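Local coordinates for sugar ABC transporter substrate-binding protein, BlMnBP1 (Bifidobacterium animalis subsp. lactis ATCC 27673, PDB 6I5R) that binds mannobiose and probably delivers manno-oligosaccharides to an ABC transporter for uptake, at residues Gln92-Pro104 against Tyr321-Lys333. Sequence-based numbering, arbitrary orientation.
Sequences QANNDSWDIMMIP and YSYGINKNISKEK
Asn326 lays its carboxamide flat on the indole of Trp98, the two planes only 7° apart, while both N-H groups of the same amide grip backbone carbonyls. Asn326 CB sits over the six-membered ring of Trp98, 3.4 Å from its centroid, a CH-pi contact. Asn326 ND2 donates to Asn95 O at 2.7 Å, in the carbonyl plane on a lone pair, and to Trp98 O at 3.0 Å. CG anti to the backbone N (chi1 -171°) lays the amide over the indole; with both N-H groups taken by carbonyls, OD1 accepts from Asn328 N, closing an Asx turn at the start of a type I turn. Asn328 ND2 adds a second bond to Asn95 O, from above its carbonyl plane, and donates to Asn94 OD1 at 2.9 Å. The opposite indole face carries Met101 CE over its centre, so the ring is sandwiched; an alanine in place of Trp98 would probably open a gap between Met101 CE and Asn326, leaving the carboxamide and CB without the flat ring they lie on.

Beyond the loop, strands 100-102 and 322-325 run antiparallel, with Met101 and Gly324 a hydrogen-bonded pair (Gly324 N to Met101 O, 2.8 Å). Met102, its chain bent at chi2 and chi3, places CE over the Tyr323 ring, 3.9 Å from the centroid, with SD oblique to it in a Met-aromatic contact. Met102 CB meets Tyr321 CD1 at 3.6 Å, and Tyr321 in turn touches the bound mannose. Asp99 OD2 accepts a hydrogen bond from Thr41 N on strand 38-44, so strand 100-102 lies between 38-44 and 314-325 in a sheet of the solute-binding-protein fold. Both hydrogens of the buried Asn326 amide are spent on nearly straight bonds (171° to Asn95 O), which fixes its rotation and holds the end of the strand pair away from Tyr321, where the loop after helix 83-93 meets the turn before helix 331-346.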
loop_
_atom_site.group_PDB
_atom_site.type_symbol
_atom_site.label_atom_id
_atom_site.label_comp_id
_atom_site.label_asym_id
_atom_site.label_seq_id
_atom_site.Cartn_x
_atom_site.Cartn_y
_atom_site.Cartn_z
ATOM N N GLN A 92 7.772 19.093 4.442
ATOM C CA GLN A 92 7.301 20.401 4.883
ATOM C C GLN A 92 8.424 21.366 5.253
ATOM O O GLN A 92 8.161 22.551 5.472
ATOM C CB GLN A 92 6.340 20.230 6.060
ATOM C CG GLN A 92 5.196 19.316 5.662
ATOM C CD GLN A 92 4.367 18.844 6.823
ATOM O OE1 GLN A 92 4.833 18.825 7.978
ATOM N NE2 GLN A 92 3.129 18.442 6.539
ATOM N N ALA A 93 9.653 20.897 5.346
ATOM C CA ALA A 93 10.805 21.773 5.505
ATOM C C ALA A 93 11.181 22.475 4.201
ATOM O O ALA A 93 11.912 23.466 4.232
ATOM C CB ALA A 93 12.000 20.966 6.008
ATOM N N ASN A 94 10.730 21.964 3.064
ATOM C CA ASN A 94 10.833 22.653 1.781
ATOM C C ASN A 94 12.260 23.093 1.453
ATOM O O ASN A 94 12.522 24.269 1.168
ATOM C CB ASN A 94 9.907 23.872 1.745
ATOM C CG ASN A 94 9.747 24.449 0.352
ATOM O OD1 ASN A 94 9.923 23.760 -0.653
ATOM N ND2 ASN A 94 9.401 25.724 0.281
ATOM N N ASN A 95 13.172 22.129 1.437
ATOM C CA ASN A 95 14.585 22.402 1.209
ATOM C C ASN A 95 15.124 21.410 0.175
ATOM O O ASN A 95 14.378 20.774 -0.584
ATOM C CB ASN A 95 15.295 22.424 2.577
ATOM C CG ASN A 95 15.252 21.097 3.306
ATOM O OD1 ASN A 95 15.112 20.044 2.701
ATOM N ND2 ASN A 95 15.379 21.150 4.633
ATOM N N ASP A 96 16.448 21.276 0.109
ATOM C CA ASP A 96 17.094 20.421 -0.880
ATOM C C ASP A 96 17.857 19.267 -0.228
ATOM O O ASP A 96 18.802 18.731 -0.806
ATOM C CB ASP A 96 18.015 21.244 -1.787
ATOM C CG ASP A 96 19.086 21.987 -1.020
ATOM O OD1 ASP A 96 19.165 21.803 0.203
ATOM O OD2 ASP A 96 19.885 22.751 -1.633
ATOM N N SER A 97 17.435 18.852 0.959
ATOM C CA SER A 97 18.135 17.807 1.710
ATOM C C SER A 97 17.810 16.397 1.261
ATOM O O SER A 97 18.291 15.447 1.872
ATOM C CB SER A 97 17.785 17.910 3.184
ATOM O OG SER A 97 16.413 17.630 3.372
ATOM N N TRP A 98 16.934 16.237 0.288
ATOM C CA TRP A 98 16.576 14.935 -0.251
ATOM C C TRP A 98 16.406 15.154 -1.740
ATOM O O TRP A 98 16.125 16.263 -2.178
ATOM C CB TRP A 98 15.289 14.375 0.383
ATOM C CG TRP A 98 14.129 15.282 0.193
ATOM C CD1 TRP A 98 13.819 16.392 0.934
ATOM C CD2 TRP A 98 13.113 15.182 -0.818
ATOM N NE1 TRP A 98 12.677 16.986 0.441
ATOM C CE2 TRP A 98 12.236 16.272 -0.641
ATOM C CE3 TRP A 98 12.869 14.283 -1.851
ATOM C CZ2 TRP A 98 11.138 16.478 -1.453
ATOM C CZ3 TRP A 98 11.767 14.488 -2.658
ATOM C CH2 TRP A 98 10.917 15.581 -2.451
ATOM N N ASP A 99 16.592 14.113 -2.507
ATOM C CA ASP A 99 16.435 14.204 -3.951
ATOM C C ASP A 99 15.306 13.342 -4.473
ATOM O O ASP A 99 14.565 13.782 -5.354
ATOM C CB ASP A 99 17.744 13.800 -4.620
ATOM C CG ASP A 99 18.877 14.767 -4.272
ATOM O OD1 ASP A 99 18.870 15.906 -4.805
ATOM O OD2 ASP A 99 19.738 14.405 -3.440
ATOM N N ILE A 100 15.184 12.132 -3.948
ATOM C CA ILE A 100 14.053 11.246 -4.195
ATOM C C ILE A 100 13.518 10.792 -2.846
ATOM O O ILE A 100 14.305 10.410 -1.978
ATOM C CB ILE A 100 14.452 9.993 -4.992
ATOM C CG1 ILE A 100 15.022 10.323 -6.349
ATOM C CG2 ILE A 100 13.233 9.039 -5.133
ATOM C CD1 ILE A 100 15.866 9.183 -6.860
ATOM N N MET A 101 12.189 10.784 -2.690
ATOM C CA MET A 101 11.554 10.093 -1.573
ATOM C C MET A 101 10.361 9.296 -2.093
ATOM O O MET A 101 9.884 9.503 -3.215
ATOM C CB MET A 101 11.080 11.045 -0.461
ATOM C CG MET A 101 9.942 11.930 -0.842
ATOM S SD MET A 101 9.082 12.667 0.573
ATOM C CE MET A 101 10.446 13.642 1.280
ATOM N N MET A 102 9.881 8.367 -1.268
ATOM C CA MET A 102 8.595 7.741 -1.553
ATOM C C MET A 102 7.526 8.717 -1.061
ATOM O O MET A 102 7.557 9.162 0.096
ATOM C CB MET A 102 8.478 6.369 -0.884
ATOM C CG MET A 102 9.667 5.470 -1.123
ATOM S SD MET A 102 10.310 5.360 -2.820
ATOM C CE MET A 102 8.997 4.473 -3.693
ATOM N N ILE A 103 6.601 9.067 -1.942
ATOM C CA ILE A 103 5.630 10.115 -1.672
ATOM C C ILE A 103 4.759 9.735 -0.480
ATOM O O ILE A 103 4.125 8.666 -0.477
ATOM C CB ILE A 103 4.752 10.380 -2.899
ATOM C CG1 ILE A 103 5.622 10.854 -4.052
ATOM C CG2 ILE A 103 3.667 11.360 -2.551
ATOM C CD1 ILE A 103 4.960 10.844 -5.382
ATOM N N PRO A 104 4.737 10.571 0.557
ATOM C CA PRO A 104 3.914 10.314 1.744
ATOM C C PRO A 104 2.483 10.819 1.517
ATOM O O PRO A 104 2.048 10.932 0.381
ATOM C CB PRO A 104 4.612 11.114 2.836
ATOM C CG PRO A 104 5.224 12.266 2.074
ATOM C CD PRO A 104 5.666 11.712 0.770
ATOM N N TYR A 321 4.243 2.372 -2.881
ATOM C CA TYR A 321 4.851 3.666 -2.599
ATOM C C TYR A 321 5.466 4.170 -3.897
ATOM O O TYR A 321 6.089 3.396 -4.628
ATOM C CB TYR A 321 5.938 3.552 -1.539
ATOM C CG TYR A 321 5.560 4.025 -0.155
ATOM C CD1 TYR A 321 5.209 5.347 0.085
ATOM C CD2 TYR A 321 5.600 3.157 0.923
ATOM C CE1 TYR A 321 4.910 5.792 1.342
ATOM C CE2 TYR A 321 5.274 3.589 2.189
ATOM C CZ TYR A 321 4.946 4.917 2.401
ATOM O OH TYR A 321 4.635 5.356 3.682
ATOM N N SER A 322 5.273 5.449 -4.199
ATOM C CA SER A 322 5.734 5.991 -5.464
ATOM C C SER A 322 6.953 6.879 -5.268
ATOM O O SER A 322 7.035 7.629 -4.293
ATOM C CB SER A 322 4.631 6.794 -6.146
ATOM O OG SER A 322 3.610 5.922 -6.593
ATOM N N TYR A 323 7.877 6.807 -6.225
ATOM C CA TYR A 323 9.025 7.706 -6.233
ATOM C C TYR A 323 8.632 9.116 -6.652
ATOM O O TYR A 323 7.994 9.302 -7.695
ATOM C CB TYR A 323 10.077 7.230 -7.202
ATOM C CG TYR A 323 10.517 5.806 -7.099
ATOM C CD1 TYR A 323 11.442 5.417 -6.145
ATOM C CD2 TYR A 323 10.019 4.852 -7.959
ATOM C CE1 TYR A 323 11.858 4.135 -6.057
ATOM C CE2 TYR A 323 10.441 3.557 -7.893
ATOM C CZ TYR A 323 11.345 3.196 -6.934
ATOM O OH TYR A 323 11.764 1.918 -6.872
ATOM N N GLY A 324 9.045 10.108 -5.860
ATOM C CA GLY A 324 8.901 11.497 -6.235
ATOM C C GLY A 324 10.223 12.217 -6.077
ATOM O O GLY A 324 11.040 11.874 -5.223
ATOM N N ILE A 325 10.421 13.219 -6.933
ATOM C CA ILE A 325 11.672 13.967 -7.041
ATOM C C ILE A 325 11.447 15.390 -6.550
ATOM O O ILE A 325 10.458 16.039 -6.913
ATOM C CB ILE A 325 12.204 13.977 -8.487
ATOM C CG1 ILE A 325 12.522 12.547 -8.934
ATOM C CG2 ILE A 325 13.452 14.819 -8.607
ATOM C CD1 ILE A 325 12.695 12.380 -10.400
ATOM N N ASN A 326 12.396 15.880 -5.753
ATOM C CA ASN A 326 12.301 17.187 -5.103
ATOM C C ASN A 326 12.417 18.318 -6.131
ATOM O O ASN A 326 13.463 18.466 -6.775
ATOM C CB ASN A 326 13.420 17.278 -4.057
ATOM C CG ASN A 326 13.314 18.485 -3.152
ATOM O OD1 ASN A 326 12.502 19.367 -3.357
ATOM N ND2 ASN A 326 14.185 18.529 -2.136
ATOM N N LYS A 327 11.390 19.124 -6.271
ATOM C CA LYS A 327 11.510 20.201 -7.220
ATOM C C LYS A 327 12.554 21.248 -6.812
ATOM O O LYS A 327 12.971 22.032 -7.622
ATOM C CB LYS A 327 10.177 20.898 -7.413
ATOM C CG LYS A 327 9.590 21.371 -6.144
ATOM C CD LYS A 327 10.313 22.564 -5.634
ATOM C CE LYS A 327 9.412 23.470 -4.855
ATOM N NZ LYS A 327 9.766 24.890 -5.120
ATOM N N ASN A 328 12.960 21.250 -5.556
ATOM C CA ASN A 328 13.893 22.277 -5.095
ATOM C C ASN A 328 15.328 22.029 -5.535
ATOM O O ASN A 328 16.176 22.919 -5.387
ATOM C CB ASN A 328 13.880 22.365 -3.572
ATOM C CG ASN A 328 12.576 22.878 -3.024
ATOM O OD1 ASN A 328 11.908 23.671 -3.653
ATOM N ND2 ASN A 328 12.239 22.468 -1.813
ATOM N N ILE A 329 15.649 20.842 -6.023
ATOM C CA ILE A 329 17.050 20.536 -6.262
ATOM C C ILE A 329 17.479 21.005 -7.650
ATOM O O ILE A 329 16.648 21.376 -8.489
ATOM C CB ILE A 329 17.337 19.035 -6.068
ATOM C CG1 ILE A 329 16.762 18.215 -7.237
ATOM C CG2 ILE A 329 16.809 18.565 -4.712
ATOM C CD1 ILE A 329 16.796 16.743 -7.007
ATOM N N SER A 330 18.788 20.989 -7.880
ATOM C CA SER A 330 19.382 21.511 -9.115
ATOM C C SER A 330 18.911 20.703 -10.318
ATOM O O SER A 330 18.432 19.574 -10.183
ATOM C CB SER A 330 20.908 21.453 -9.027
ATOM O OG SER A 330 21.386 20.115 -9.109
ATOM N N LYS A 331 19.054 21.295 -11.521
ATOM C CA LYS A 331 18.669 20.558 -12.722
ATOM C C LYS A 331 19.471 19.259 -12.833
ATOM O O LYS A 331 18.917 18.209 -13.192
ATOM C CB LYS A 331 18.832 21.404 -13.996
ATOM C CG LYS A 331 20.257 21.829 -14.342
ATOM C CD LYS A 331 20.470 22.123 -15.846
ATOM C CE LYS A 331 21.466 23.292 -16.066
ATOM N NZ LYS A 331 22.660 23.369 -15.124
ATOM N N GLU A 332 20.751 19.292 -12.450
ATOM C CA GLU A 332 21.585 18.099 -12.534
ATOM C C GLU A 332 21.022 16.992 -11.655
ATOM O O GLU A 332 20.874 15.851 -12.103
ATOM C CB GLU A 332 23.033 18.440 -12.140
ATOM C CG GLU A 332 24.049 17.314 -12.338
ATOM C CD GLU A 332 25.504 17.761 -12.102
ATOM O OE1 GLU A 332 25.750 18.611 -11.186
ATOM O OE2 GLU A 332 26.424 17.284 -12.856
ATOM N N LYS A 333 20.670 17.324 -10.403
ATOM C CA LYS A 333 20.172 16.302 -9.484
ATOM C C LYS A 333 18.765 15.858 -9.850
ATOM O O LYS A 333 18.411 14.696 -9.639
ATOM C CB LYS A 333 20.210 16.809 -8.040
ATOM C CG LYS A 333 21.640 17.062 -7.573
ATOM C CD LYS A 333 21.709 17.391 -6.079
ATOM C CE LYS A 333 23.155 17.645 -5.651
ATOM N NZ LYS A 333 23.270 17.591 -4.186
HETATM O O HOH W 1 11.093 26.203 -2.568
HETATM O O HOH W 2 21.588 15.684 -2.555
HETATM O O HOH W 3 3.558 6.954 -2.589
#